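Local coordinates for hypothetical protein APE2540 (Aeropyrum pernix, PDB 1WDV) that probably hydrolyses mischarged aminoacyl-tRNA, acting as an Ala-tRNA(Pro) deacylase that edits in trans for prolyl-tRNA synthetase, at residues G92-G97 and G126-L131; E3-W8 and G97-A102; T15-I20 and L131-P136; E41-L46 and A57-G62; I47-A52 and R80-N85. All blocks are in the same frame, centred on the assembly; numbering follows the deposited sequence.

Interaction 1 of 5, residues G92-G97 and G126-L131; sequences GYPVGG and GRENAL
Glu-128 reaches across to Gly-96 through the first of two direct hydrogen bonds: Gly-96 N donates to Glu-128 OE2 over 2.5 Å, a separation so short that its exact value deserves caution. The amide comes in from above the carboxylate plane, 41° out of it. The glutamate CG lies anti to the carbonyl carbon (chi1 -75°), and the bend at chi2 (-74°) brings the carboxylate to Gly-96. The second bond is purely backbone, Gly-126 N to Gly-97 O at 2.8 Å, with the donor in the carbonyl plane. A water adds an indirect link, donating to Gly-96 O and to Ala-130 O (2.6 Å).

A CA-H...O contact runs from Gly-97 CA to Arg-127 O; the other contacts are mostly van der Waals. Gly-126 O lies at the edge of the Tyr-93 ring, in its plane, 3.5 Å from CD2, and CD of Pro-94 approaches the same oxygen at 3.6 Å. The proline's CB meets the aliphatic part of the glutamate, 3.9 Å from Glu-128 CG. Beyond the contact, the Tyr-93 hydroxyl is hydrogen-bonded to Ala-102 O.

Each segment is also folded locally. Gly-97 N bonds to Pro-94 O, while a type I turn from Arg-127 to Ala-130 is closed by Ala-130 N on Arg-127 O.

Apart from the one carboxylate, every polar group joining the segments belongs to the main chain or to water. A beta carbon on Gly-96 would lie only 2.0 Å from Glu-128 OE1, so a side chain at this loop-to-turn junction of the editing domain would probably conflict with the carboxylate as it is placed.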
# COMPACT_ATOMS: atom_id res chain seq x y z
N GLY A 92 -5.64 -0.78 -11.75
CA GLY A 92 -7.05 -1.11 -11.88
C GLY A 92 -7.85 -0.70 -10.65
O GLY A 92 -9.02 -1.07 -10.51
N TYR A 93 -7.23 0.03 -9.73
CA TYR A 93 -7.93 0.48 -8.51
C TYR A 93 -7.94 2.00 -8.44
O TYR A 93 -7.07 2.66 -8.98
CB TYR A 93 -7.25 -0.07 -7.28
CG TYR A 93 -7.33 -1.58 -7.19
CD1 TYR A 93 -6.26 -2.39 -7.62
CD2 TYR A 93 -8.44 -2.18 -6.66
CE1 TYR A 93 -6.33 -3.78 -7.50
CE2 TYR A 93 -8.52 -3.56 -6.54
CZ TYR A 93 -7.47 -4.35 -6.95
OH TYR A 93 -7.57 -5.72 -6.77
N PRO A 94 -8.92 2.57 -7.72
CA PRO A 94 -8.99 4.02 -7.62
C PRO A 94 -7.91 4.66 -6.76
O PRO A 94 -7.43 4.07 -5.80
CB PRO A 94 -10.41 4.26 -7.11
CG PRO A 94 -10.69 3.05 -6.27
CD PRO A 94 -10.08 1.92 -7.09
N VAL A 95 -7.52 5.88 -7.14
CA VAL A 95 -6.48 6.64 -6.45
C VAL A 95 -6.47 6.47 -4.94
O VAL A 95 -5.42 6.16 -4.37
CB VAL A 95 -6.60 8.15 -6.80
CG1 VAL A 95 -5.67 8.98 -5.92
CG2 VAL A 95 -6.28 8.37 -8.28
N GLY A 96 -7.61 6.66 -4.29
CA GLY A 96 -7.64 6.51 -2.83
C GLY A 96 -7.93 5.13 -2.26
O GLY A 96 -8.27 4.97 -1.07
N GLY A 97 -7.79 4.09 -3.08
CA GLY A 97 -8.08 2.77 -2.58
C GLY A 97 -7.14 1.68 -3.06
O GLY A 97 -7.51 0.50 -3.02
N GLY A 126 -9.25 -1.40 -1.99
CA GLY A 126 -9.74 -1.70 -3.33
C GLY A 126 -10.82 -0.76 -3.85
O GLY A 126 -11.17 -0.80 -5.04
N ARG A 127 -11.37 0.06 -2.96
CA ARG A 127 -12.40 1.05 -3.28
C ARG A 127 -12.05 2.28 -2.44
O ARG A 127 -11.39 2.16 -1.40
CB ARG A 127 -13.79 0.56 -2.89
CG ARG A 127 -14.24 -0.73 -3.56
CD ARG A 127 -14.51 -0.53 -5.05
NE ARG A 127 -15.00 -1.76 -5.67
CZ ARG A 127 -15.20 -1.92 -6.98
NH1 ARG A 127 -14.94 -0.93 -7.83
NH2 ARG A 127 -15.64 -3.09 -7.44
N GLU A 128 -12.48 3.45 -2.89
CA GLU A 128 -12.21 4.70 -2.19
C GLU A 128 -12.72 4.70 -0.75
O GLU A 128 -12.16 5.39 0.11
CB GLU A 128 -12.86 5.87 -2.94
CG GLU A 128 -12.15 6.29 -4.22
CD GLU A 128 -10.86 7.05 -3.95
OE1 GLU A 128 -10.67 7.52 -2.80
OE2 GLU A 128 -10.03 7.18 -4.89
N ASN A 129 -13.79 3.95 -0.49
CA ASN A 129 -14.38 3.91 0.85
C ASN A 129 -14.04 2.67 1.67
O ASN A 129 -14.66 2.42 2.71
CB ASN A 129 -15.90 4.02 0.73
CG ASN A 129 -16.54 2.77 0.15
OD1 ASN A 129 -15.88 1.96 -0.50
ND2 ASN A 129 -17.84 2.62 0.35
N ALA A 130 -13.06 1.89 1.23
CA ALA A 130 -12.75 0.68 1.98
C ALA A 130 -11.30 0.66 2.40
O ALA A 130 -10.42 1.01 1.62
CB ALA A 130 -13.05 -0.59 1.13
N LEU A 131 -11.08 0.30 3.66
CA LEU A 131 -9.75 0.16 4.20
C LEU A 131 -9.47 -1.31 4.51
O LEU A 131 -10.33 -2.02 5.03
CB LEU A 131 -9.61 1.01 5.47
CG LEU A 131 -9.74 2.51 5.20
CD1 LEU A 131 -10.17 3.21 6.49
CD2 LEU A 131 -8.42 3.08 4.71
O HOH W 1 -8.84 3.04 0.99

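Interaction 2 of 5, residues E3-W8 and G97-A102; sequences EKVEEW and GVPPVA
The carbonyl oxygen of Lys-4 accepts the helical hydrogen bond of Trp-8 N at 2.9 Å and also looks across the contact, where the methyl CB of Ala-102 lies 3.8 Å from Lys-4 O. No hydrogen bond joins the two segments; apolar groups carry the contact.

Its centre is Val-101 against the indole. The CG1 methyl sits over the six-membered ring of Trp-8, 3.6 Å from the centroid and 13° off the normal, a CH-pi contact made squarely on a face. The two side chains cross at about a right angle. On the same face, Ala-102 N lies 3.8 Å from Trp-8 CD1, so the loop backbone continues the cover that the valine begins. The indole is swung out to meet them because CG is anti to the backbone nitrogen (chi1 -172°). One turn earlier in the helix, Val-5 directs its CG2 methyl onto the proline ring, 3.7 Å from Pro-99 CB.

Replacing Trp-8 with an alanine is likely to leave the CG1 methyl of Val-101 without its aromatic platform and open a gap between helix and loop. The indole also meets Trp-16 ring to ring, with planes at about 25°, and touches Ala-142 of helix 136-143.

Helix 4-12 is thus set on the irregular loop that precedes strand 108-112. This loop carries the sequence Gly-X-X-X-Pro from Gly-96 to Pro-100, consistent with the Gly-X-X-X-Pro loop that lines the substrate pocket in relatives of the YbaK-like editing fold.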
# COMPACT_ATOMS: atom_id res chain seq x y z
N GLU A 3 -13.89 -6.79 -4.63
CA GLU A 3 -14.05 -8.25 -4.86
C GLU A 3 -12.71 -8.96 -4.93
O GLU A 3 -12.52 -9.98 -4.27
CB GLU A 3 -14.82 -8.50 -6.17
CG GLU A 3 -14.13 -8.00 -7.43
CD GLU A 3 -14.98 -8.14 -8.69
OE1 GLU A 3 -16.08 -7.54 -8.74
OE2 GLU A 3 -14.54 -8.84 -9.64
N LYS A 4 -11.78 -8.43 -5.72
CA LYS A 4 -10.47 -9.06 -5.86
C LYS A 4 -9.72 -9.12 -4.53
O LYS A 4 -9.08 -10.12 -4.24
CB LYS A 4 -9.61 -8.32 -6.89
CG LYS A 4 -10.20 -8.27 -8.31
CD LYS A 4 -9.14 -7.86 -9.34
CE LYS A 4 -9.76 -7.77 -10.74
NZ LYS A 4 -8.76 -7.96 -11.83
N VAL A 5 -9.79 -8.06 -3.73
CA VAL A 5 -9.09 -8.05 -2.46
C VAL A 5 -9.70 -9.07 -1.52
O VAL A 5 -8.99 -9.82 -0.88
CB VAL A 5 -9.11 -6.64 -1.82
CG1 VAL A 5 -8.47 -6.67 -0.45
CG2 VAL A 5 -8.38 -5.69 -2.73
N GLU A 6 -11.04 -9.10 -1.45
CA GLU A 6 -11.72 -10.07 -0.58
C GLU A 6 -11.40 -11.50 -1.01
O GLU A 6 -11.17 -12.37 -0.16
CB GLU A 6 -13.24 -9.85 -0.61
CG GLU A 6 -13.70 -8.61 0.16
CD GLU A 6 -15.17 -8.25 -0.07
OE1 GLU A 6 -16.06 -9.06 0.32
OE2 GLU A 6 -15.44 -7.17 -0.65
N GLU A 7 -11.40 -11.74 -2.32
CA GLU A 7 -11.10 -13.07 -2.87
C GLU A 7 -9.64 -13.46 -2.57
O GLU A 7 -9.33 -14.63 -2.37
CB GLU A 7 -11.34 -13.09 -4.40
CG GLU A 7 -12.78 -12.78 -4.88
CD GLU A 7 -12.88 -12.58 -6.42
OE1 GLU A 7 -12.15 -11.72 -6.99
OE2 GLU A 7 -13.70 -13.27 -7.09
N TRP A 8 -8.75 -12.48 -2.51
CA TRP A 8 -7.35 -12.75 -2.26
C TRP A 8 -7.18 -13.23 -0.82
O TRP A 8 -6.46 -14.19 -0.55
CB TRP A 8 -6.52 -11.47 -2.50
CG TRP A 8 -5.03 -11.66 -2.45
CD1 TRP A 8 -4.20 -11.90 -3.51
CD2 TRP A 8 -4.19 -11.65 -1.28
NE1 TRP A 8 -2.90 -12.04 -3.08
CE2 TRP A 8 -2.87 -11.89 -1.72
CE3 TRP A 8 -4.43 -11.47 0.08
CZ2 TRP A 8 -1.79 -11.96 -0.83
CZ3 TRP A 8 -3.35 -11.53 0.97
CH2 TRP A 8 -2.04 -11.77 0.50
N GLY A 97 -7.79 4.09 -3.08
CA GLY A 97 -8.08 2.77 -2.58
C GLY A 97 -7.14 1.68 -3.06
O GLY A 97 -7.51 0.50 -3.02
N VAL A 98 -5.94 2.05 -3.48
CA VAL A 98 -4.98 1.06 -3.99
C VAL A 98 -4.57 0.09 -2.90
O VAL A 98 -4.01 0.50 -1.90
CB VAL A 98 -3.72 1.75 -4.55
CG1 VAL A 98 -2.71 0.74 -5.13
CG2 VAL A 98 -4.14 2.72 -5.67
N PRO A 99 -4.86 -1.21 -3.08
CA PRO A 99 -4.50 -2.23 -2.09
C PRO A 99 -3.06 -2.71 -2.26
O PRO A 99 -2.47 -2.52 -3.31
CB PRO A 99 -5.50 -3.34 -2.36
CG PRO A 99 -5.61 -3.28 -3.91
CD PRO A 99 -5.59 -1.79 -4.22
N PRO A 100 -2.49 -3.36 -1.23
CA PRO A 100 -1.12 -3.87 -1.31
C PRO A 100 -1.09 -5.32 -1.83
O PRO A 100 -0.03 -5.93 -1.95
CB PRO A 100 -0.64 -3.75 0.15
CG PRO A 100 -1.87 -4.09 0.91
CD PRO A 100 -2.97 -3.32 0.17
N VAL A 101 -2.26 -5.86 -2.13
CA VAL A 101 -2.37 -7.21 -2.67
C VAL A 101 -3.40 -7.20 -3.79
O VAL A 101 -4.14 -6.22 -3.96
CB VAL A 101 -2.84 -8.22 -1.58
CG1 VAL A 101 -1.81 -8.30 -0.47
CG2 VAL A 101 -4.22 -7.83 -1.03
N ALA A 102 -3.44 -8.30 -4.55
CA ALA A 102 -4.38 -8.43 -5.66
C ALA A 102 -4.18 -7.38 -6.76
O ALA A 102 -5.13 -6.94 -7.45
CB ALA A 102 -5.83 -8.41 -5.13

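Interaction 3 of 5, residues T15-I20 and L131-P136; sequences TWRLLI and LLEFSP
Arg-17 and Glu-133 form an antiparallel hydrogen-bonded pair, as do Leu-19 and Leu-131, with Leu-18 and Leu-132 the non-hydrogen-bonded pair between them; the short strand axes approach to 4.7 Å with their directions 141° apart. Of the four ladder bonds, Leu-19 N to Leu-131 O measures 2.8 Å. The longest, Arg-17 N to Glu-133 O, is 3.2 Å.

The Arg-17 and Glu-133 side chains run side by side in the same direction, with guanidinium and carboxylate planes 27° apart. Glu-133 CG is anti to the backbone N (chi1 174°) on an extended chain, and Arg-17 bends at chi3, which sets the charged groups alongside. Arg-17 NH2 forms the salt bridge to Glu-133 OE1 at 3.0 Å, meeting that oxygen on its syn side but tilted out of the carboxylate plane, while the bond from NE to OE2 is bent and weak. A water lies 2.6 Å from Glu-133 OE2.

Trp-16 packs on Phe-134 and Leu-132 of the other segment. Phe-134 CB stands above the five-membered ring, 3.5 Å from its centroid, a CH-pi contact on the face, and Leu-132 CD2 adds an approach to Trp-16 CE3 at 4.0 Å. The two aromatic rings meet obliquely. A serine in place of Trp-16 would probably uncover Phe-134 CB and leave Glu-138, which accepts a hydrogen bond from the indole NE1, without that partner.

Strand 130-134 is the middle strand of a three-stranded antiparallel sheet, bonded on its other side to strand 121-124; Ile-9 of helix 4-12 and Leu-139 of helix 136-143 both pack against Trp-16.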
# COMPACT_ATOMS: atom_id res chain seq x y z
N THR A 15 -6.90 -13.63 8.10
CA THR A 15 -7.92 -13.01 8.93
C THR A 15 -8.14 -11.52 8.65
O THR A 15 -8.90 -10.86 9.37
CB THR A 15 -7.61 -13.18 10.46
OG1 THR A 15 -6.43 -12.45 10.83
CG2 THR A 15 -7.40 -14.66 10.80
N TRP A 16 -7.50 -11.01 7.60
CA TRP A 16 -7.63 -9.59 7.25
C TRP A 16 -9.08 -9.24 6.96
O TRP A 16 -9.86 -10.08 6.53
CB TRP A 16 -6.78 -9.27 6.02
CG TRP A 16 -5.34 -9.60 6.19
CD1 TRP A 16 -4.71 -10.08 7.30
CD2 TRP A 16 -4.34 -9.45 5.19
NE1 TRP A 16 -3.35 -10.23 7.05
CE2 TRP A 16 -3.11 -9.85 5.76
CE3 TRP A 16 -4.37 -9.00 3.86
CZ2 TRP A 16 -1.91 -9.82 5.04
CZ3 TRP A 16 -3.18 -8.97 3.15
CH2 TRP A 16 -1.97 -9.38 3.73
N ARG A 17 -9.43 -7.97 7.17
CA ARG A 17 -10.81 -7.55 7.00
C ARG A 17 -10.91 -6.24 6.24
O ARG A 17 -9.97 -5.44 6.27
CB ARG A 17 -11.45 -7.27 8.37
CG ARG A 17 -11.35 -8.34 9.41
CD ARG A 17 -12.27 -7.98 10.59
NE ARG A 17 -11.94 -6.68 11.18
CZ ARG A 17 -12.56 -6.17 12.23
NH1 ARG A 17 -13.55 -6.85 12.80
NH2 ARG A 17 -12.20 -4.99 12.71
N LEU A 18 -12.04 -6.02 5.58
CA LEU A 18 -12.27 -4.74 4.90
C LEU A 18 -13.20 -3.91 5.79
O LEU A 18 -14.27 -4.39 6.20
CB LEU A 18 -12.93 -4.93 3.52
CG LEU A 18 -12.08 -5.39 2.34
CD1 LEU A 18 -12.96 -5.40 1.11
CD2 LEU A 18 -10.87 -4.44 2.13
N LEU A 19 -12.79 -2.69 6.11
CA LEU A 19 -13.59 -1.80 6.94
C LEU A 19 -14.13 -0.76 5.99
O LEU A 19 -13.42 -0.28 5.10
CB LEU A 19 -12.74 -1.17 8.03
CG LEU A 19 -12.12 -2.16 9.03
CD1 LEU A 19 -11.40 -1.36 10.08
CD2 LEU A 19 -13.19 -3.08 9.67
N ILE A 20 -15.40 -0.39 6.15
CA ILE A 20 -16.02 0.56 5.23
C ILE A 20 -16.29 1.92 5.84
O ILE A 20 -16.88 2.01 6.90
CB ILE A 20 -17.38 -0.01 4.75
CG1 ILE A 20 -17.19 -1.45 4.28
CG2 ILE A 20 -17.94 0.88 3.64
CD1 ILE A 20 -16.16 -1.62 3.18
N LEU A 131 -11.08 0.30 3.66
CA LEU A 131 -9.75 0.16 4.20
C LEU A 131 -9.47 -1.31 4.51
O LEU A 131 -10.33 -2.02 5.03
CB LEU A 131 -9.61 1.01 5.47
CG LEU A 131 -9.74 2.51 5.20
CD1 LEU A 131 -10.17 3.21 6.49
CD2 LEU A 131 -8.42 3.08 4.71
N LEU A 132 -8.26 -1.77 4.20
CA LEU A 132 -7.90 -3.16 4.49
C LEU A 132 -7.15 -3.22 5.81
O LEU A 132 -6.07 -2.63 5.94
CB LEU A 132 -6.98 -3.70 3.39
CG LEU A 132 -6.35 -5.09 3.63
CD1 LEU A 132 -7.45 -6.14 3.64
CD2 LEU A 132 -5.33 -5.37 2.51
N GLU A 133 -7.71 -3.92 6.79
CA GLU A 133 -7.07 -4.08 8.08
C GLU A 133 -6.20 -5.33 7.94
O GLU A 133 -6.73 -6.43 7.69
CB GLU A 133 -8.12 -4.31 9.16
CG GLU A 133 -7.55 -4.62 10.53
CD GLU A 133 -8.68 -5.08 11.45
OE1 GLU A 133 -9.38 -4.22 12.01
OE2 GLU A 133 -8.90 -6.30 11.56
N PHE A 134 -4.88 -5.15 8.06
CA PHE A 134 -3.96 -6.28 7.90
C PHE A 134 -2.68 -6.19 8.74
O PHE A 134 -2.37 -5.17 9.32
CB PHE A 134 -3.57 -6.42 6.40
CG PHE A 134 -2.61 -5.36 5.89
CD1 PHE A 134 -1.23 -5.61 5.85
CD2 PHE A 134 -3.08 -4.12 5.43
CE1 PHE A 134 -0.35 -4.64 5.35
CE2 PHE A 134 -2.21 -3.15 4.92
CZ PHE A 134 -0.83 -3.41 4.88
N SER A 135 -1.94 -7.29 8.76
CA SER A 135 -0.68 -7.35 9.50
C SER A 135 0.47 -7.21 8.53
O SER A 135 0.57 -7.97 7.58
CB SER A 135 -0.54 -8.73 10.17
OG SER A 135 0.84 -9.01 10.42
N PRO A 136 1.36 -6.23 8.75
CA PRO A 136 2.51 -6.02 7.87
C PRO A 136 3.35 -7.29 7.74
O PRO A 136 3.73 -7.70 6.65
CB PRO A 136 3.26 -4.89 8.54
CG PRO A 136 2.12 -4.03 9.08
CD PRO A 136 1.18 -5.09 9.67
O HOH W 2 -7.63 -8.24 10.47

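Interaction 4 of 5, residues E41-L46 and A57-G62; sequences EIVKTL and AVVIPG
Lys-44 rises from its strand beside Ile-60, its partner in an antiparallel hydrogen-bonded pair, with CB on the same side of the sheet as Leu-46 and Val-58. At chi1 43° CG is held between the backbone N and the carbonyl carbon, which brings it to 3.7 Å from Ile-60 CG1. The chain bends at chi2 and crosses the isoleucine side chain obliquely. CE touches two partners, lying 3.7 Å from both Ile-60 CD1 and Pro-61 O. At the tip NZ stands 3.5 Å from Gly-62 O and makes a weak hydrogen bond to Lys-64 O, just past the strand.

The two strands are the arms of a beta hairpin, 43-50 and 55-61, in the middle of a mixed five-stranded sheet; their short axes run 158° apart. Bonds between Lys-44 and Ile-60 and between Leu-46 and Val-58 form the ladder, the straightest being Leu-46 N to Val-58 O at 176°. Next to the lysine, Leu-46 CD1 meets Ile-60 CD1 at 3.6 Å, the two side chains crossing at about a right angle.

Val-43, Thr-45 and Val-59 occupy the other face. There Val-43 CB packs on Val-59 CG1 at 3.7 Å, and Thr-45 CG2 touches Ala-57 CB at 3.8 Å. Thr-45 OG1 is hydrogen-bonded to Val-98 O, while Ala-57 and Val-59 bond through their backbones to strand 108-112.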
# COMPACT_ATOMS: atom_id res chain seq x y z
N GLU A 41 -0.42 4.36 11.40
CA GLU A 41 -1.16 3.09 11.22
C GLU A 41 -2.03 3.06 9.98
O GLU A 41 -2.67 2.04 9.70
CB GLU A 41 -2.00 2.79 12.45
CG GLU A 41 -1.10 2.48 13.63
CD GLU A 41 -1.79 2.65 14.96
OE1 GLU A 41 -2.28 1.65 15.53
OE2 GLU A 41 -1.84 3.80 15.45
N ILE A 42 -2.12 4.19 9.27
CA ILE A 42 -2.87 4.27 8.01
C ILE A 42 -1.76 4.19 6.95
O ILE A 42 -0.99 5.15 6.77
CB ILE A 42 -3.59 5.61 7.84
CG1 ILE A 42 -4.52 5.87 9.02
CG2 ILE A 42 -4.35 5.61 6.51
CD1 ILE A 42 -5.65 4.79 9.27
N VAL A 43 -1.67 3.09 6.23
CA VAL A 43 -0.57 2.97 5.28
C VAL A 43 -1.00 3.25 3.86
O VAL A 43 -2.11 2.93 3.46
CB VAL A 43 0.09 1.58 5.35
CG1 VAL A 43 0.71 1.38 6.71
CG2 VAL A 43 -0.96 0.48 5.10
N LYS A 44 -0.10 3.86 3.10
CA LYS A 44 -0.43 4.13 1.71
C LYS A 44 0.40 3.25 0.81
O LYS A 44 1.55 2.96 1.12
CB LYS A 44 -0.22 5.61 1.39
CG LYS A 44 1.03 6.21 1.95
CD LYS A 44 0.77 7.67 2.32
CE LYS A 44 2.03 8.42 2.74
NZ LYS A 44 1.78 9.90 2.80
N THR A 45 -0.24 2.77 -0.26
CA THR A 45 0.39 1.94 -1.28
C THR A 45 0.71 2.91 -2.39
O THR A 45 -0.19 3.35 -3.10
CB THR A 45 -0.59 0.88 -1.86
OG1 THR A 45 -1.09 0.05 -0.80
CG2 THR A 45 0.12 -0.02 -2.84
N LEU A 46 1.97 3.28 -2.52
CA LEU A 46 2.38 4.23 -3.54
C LEU A 46 2.93 3.52 -4.76
O LEU A 46 3.80 2.67 -4.64
CB LEU A 46 3.49 5.14 -3.00
CG LEU A 46 3.12 5.90 -1.73
CD1 LEU A 46 4.37 6.68 -1.23
CD2 LEU A 46 1.94 6.82 -2.01
N ALA A 57 4.90 -1.23 -5.96
CA ALA A 57 3.84 -0.78 -5.03
C ALA A 57 4.64 -0.72 -3.72
O ALA A 57 5.16 -1.72 -3.26
CB ALA A 57 2.72 -1.81 -4.93
N VAL A 58 4.72 0.48 -3.14
CA VAL A 58 5.54 0.70 -1.96
C VAL A 58 4.64 1.13 -0.80
O VAL A 58 4.01 2.18 -0.84
CB VAL A 58 6.58 1.82 -2.28
CG1 VAL A 58 7.59 1.96 -1.11
CG2 VAL A 58 7.31 1.47 -3.60
N VAL A 59 4.60 0.30 0.25
CA VAL A 59 3.76 0.56 1.40
C VAL A 59 4.53 1.26 2.50
O VAL A 59 5.51 0.73 3.03
CB VAL A 59 3.19 -0.77 1.97
CG1 VAL A 59 2.25 -0.48 3.09
CG2 VAL A 59 2.45 -1.53 0.84
N ILE A 60 4.07 2.48 2.83
CA ILE A 60 4.73 3.28 3.85
C ILE A 60 3.74 3.85 4.86
O ILE A 60 2.52 3.87 4.62
CB ILE A 60 5.54 4.48 3.23
CG1 ILE A 60 4.59 5.51 2.63
CG2 ILE A 60 6.50 3.96 2.12
CD1 ILE A 60 5.31 6.84 2.22
N PRO A 61 4.23 4.27 6.04
CA PRO A 61 3.39 4.85 7.10
C PRO A 61 2.72 6.11 6.59
O PRO A 61 3.30 6.85 5.79
CB PRO A 61 4.39 5.18 8.21
CG PRO A 61 5.53 4.27 7.94
CD PRO A 61 5.64 4.21 6.45
N GLY A 62 1.52 6.38 7.07
CA GLY A 62 0.76 7.52 6.60
C GLY A 62 1.33 8.88 6.92
O GLY A 62 0.98 9.87 6.23

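Interaction 5 of 5, residues I47-A52 and R80-N85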
# COMPACT_ATOMS: atom_id res chain seq x y z
N ILE A 47 2.45 3.89 -5.94
CA ILE A 47 2.99 3.25 -7.14
C ILE A 47 4.21 4.04 -7.62
O ILE A 47 4.16 5.28 -7.80
CB ILE A 47 1.92 3.16 -8.25
CG1 ILE A 47 0.70 2.39 -7.73
CG2 ILE A 47 2.49 2.48 -9.49
CD1 ILE A 47 0.98 0.93 -7.27
N VAL A 48 5.31 3.32 -7.83
CA VAL A 48 6.56 3.94 -8.27
C VAL A 48 6.98 3.30 -9.59
O VAL A 48 6.82 2.08 -9.78
CB VAL A 48 7.64 3.71 -7.19
CG1 VAL A 48 9.01 4.23 -7.63
CG2 VAL A 48 7.21 4.45 -5.91
N LEU A 49 7.50 4.12 -10.50
CA LEU A 49 7.90 3.64 -11.82
C LEU A 49 9.37 3.83 -12.09
O LEU A 49 9.91 4.89 -11.78
CB LEU A 49 7.14 4.42 -12.89
CG LEU A 49 5.63 4.51 -12.70
CD1 LEU A 49 5.05 5.41 -13.80
CD2 LEU A 49 5.01 3.12 -12.78
N ASP A 50 10.05 2.83 -12.67
CA ASP A 50 11.43 3.07 -13.02
C ASP A 50 11.44 3.45 -14.51
O ASP A 50 10.39 3.49 -15.16
CB ASP A 50 12.36 1.87 -12.70
CG ASP A 50 12.05 0.60 -13.49
OD1 ASP A 50 11.65 0.68 -14.66
OD2 ASP A 50 12.25 -0.51 -12.91
N ASN A 51 12.60 3.77 -15.07
CA ASN A 51 12.63 4.16 -16.47
C ASN A 51 12.74 3.03 -17.50
O ASN A 51 13.08 3.28 -18.66
CB ASN A 51 13.74 5.19 -16.69
CG ASN A 51 15.13 4.59 -16.52
OD1 ASN A 51 15.30 3.46 -16.05
ND2 ASN A 51 16.14 5.36 -16.91
N ALA A 52 12.45 1.80 -17.09
CA ALA A 52 12.51 0.66 -17.99
C ALA A 52 11.28 -0.23 -17.90
O ALA A 52 11.39 -1.44 -18.04
CB ALA A 52 13.79 -0.16 -17.71
N ARG A 80 10.44 7.34 -10.30
CA ARG A 80 9.59 8.49 -10.02
C ARG A 80 8.26 7.95 -9.54
O ARG A 80 7.98 6.77 -9.67
CB ARG A 80 9.35 9.36 -11.26
CG ARG A 80 8.47 8.72 -12.36
CD ARG A 80 8.13 9.78 -13.40
NE ARG A 80 7.48 9.24 -14.60
CZ ARG A 80 6.18 8.94 -14.71
NH1 ARG A 80 5.37 9.12 -13.69
NH2 ARG A 80 5.69 8.48 -15.87
N LEU A 81 7.44 8.84 -8.97
CA LEU A 81 6.11 8.45 -8.53
C LEU A 81 5.24 8.40 -9.76
O LEU A 81 5.39 9.25 -10.65
CB LEU A 81 5.50 9.51 -7.62
CG LEU A 81 6.11 9.58 -6.24
CD1 LEU A 81 5.69 10.90 -5.58
CD2 LEU A 81 5.65 8.36 -5.43
N ALA A 82 4.38 7.39 -9.83
CA ALA A 82 3.39 7.30 -10.91
C ALA A 82 2.42 8.44 -10.63
O ALA A 82 2.11 8.74 -9.46
CB ALA A 82 2.62 5.99 -10.82
N ARG A 83 1.94 9.08 -11.69
CA ARG A 83 0.95 10.14 -11.55
C ARG A 83 -0.41 9.47 -11.32
O ARG A 83 -0.59 8.29 -11.62
CB ARG A 83 0.97 11.03 -12.79
CG ARG A 83 2.29 11.80 -12.83
CD ARG A 83 2.41 12.76 -13.99
NE ARG A 83 2.38 12.07 -15.25
CZ ARG A 83 3.45 11.71 -15.96
NH1 ARG A 83 4.70 11.98 -15.54
NH2 ARG A 83 3.26 11.05 -17.09
N ALA A 84 -1.38 10.20 -10.78
CA ALA A 84 -2.69 9.59 -10.46
C ALA A 84 -3.37 8.81 -11.58
O ALA A 84 -3.97 7.76 -11.32
CB ALA A 84 -3.64 10.66 -9.90
N ASN A 85 -3.30 9.30 -12.81
CA ASN A 85 -3.92 8.59 -13.92
C ASN A 85 -3.17 7.29 -14.16
O ASN A 85 -3.77 6.27 -14.52
CB ASN A 85 -3.90 9.47 -15.18
CG ASN A 85 -2.49 9.79 -15.65
OD1 ASN A 85 -1.66 10.25 -14.87
ND2 ASN A 85 -2.22 9.55 -16.93
O HOH W 3 2.19 7.23 -7.02
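Leu-49 CD1 and a second arginine cover opposite faces of the Arg-80 guanidinium: the methyl lies 3.4 Å above the plane, offset toward the rim, and Arg-83 NH1 lies over the centre of the other face. The setting is an antiparallel pairing at the edge of the mixed sheet, where strand 79-81 joins strand 43-50 as an outermost strand.

The close approach of two arginines is probably eased by Glu-86, whose OE1 forms a salt bridge with Arg-80 NH1 and also accepts from Arg-83 N. A further bond, Arg-80 NH1 to Leu-81 O at 3.0 Å, helps to fix the rotation of the guanidinium. With CG between the backbone N and the carbonyl carbon (chi1 70°), the arginine chain runs extended from CG to NE and carries the flat group out to the leucine methyl, 3.7 Å from Leu-49 CD1 to Arg-80 NH1.

Leu-49 and Arg-80 are linked by a bond in each direction, the shorter being Leu-49 N to Arg-80 O at 2.8 Å. The ladder goes one step past the strand with Ala-82 N donating to Ile-47 O. Ala-82 CB touches both Ile-47 CG2 and Leu-49 CG, 3.8 Å from each, before helix 84-91 begins after Arg-83 at its N-cap position. On the face away from Arg-80, Val-48 CG2 touches Leu-81 CD2.

At the end of the ladder a water donates to both Ile-47 O and Ala-82 O, 2.9 Å from each oxygen.

Two sheets organise the five contacts. Interactions 4 and 5 share strand 43-50 of the mixed sheet, which pairs with 55-61 in one and with 79-81 in the other; their centres are about 15 Å apart. Interactions 1 and 3 share Leu-131 on strand 130-134 of the three-stranded sheet. Between the sheets runs the loop used by interactions 1 and 2, whose centres lie about 9 Å apart with Gly-97 in common. Interaction 3 spans most of the sequence, tying residues 15-20 to 131-136, and interactions 1, 4 and 5 fall within that span. Interactions 3 and 5, with centres about 26 Å apart, occupy opposite sides of the chain's centre, so the contacts extend across the whole compact chain.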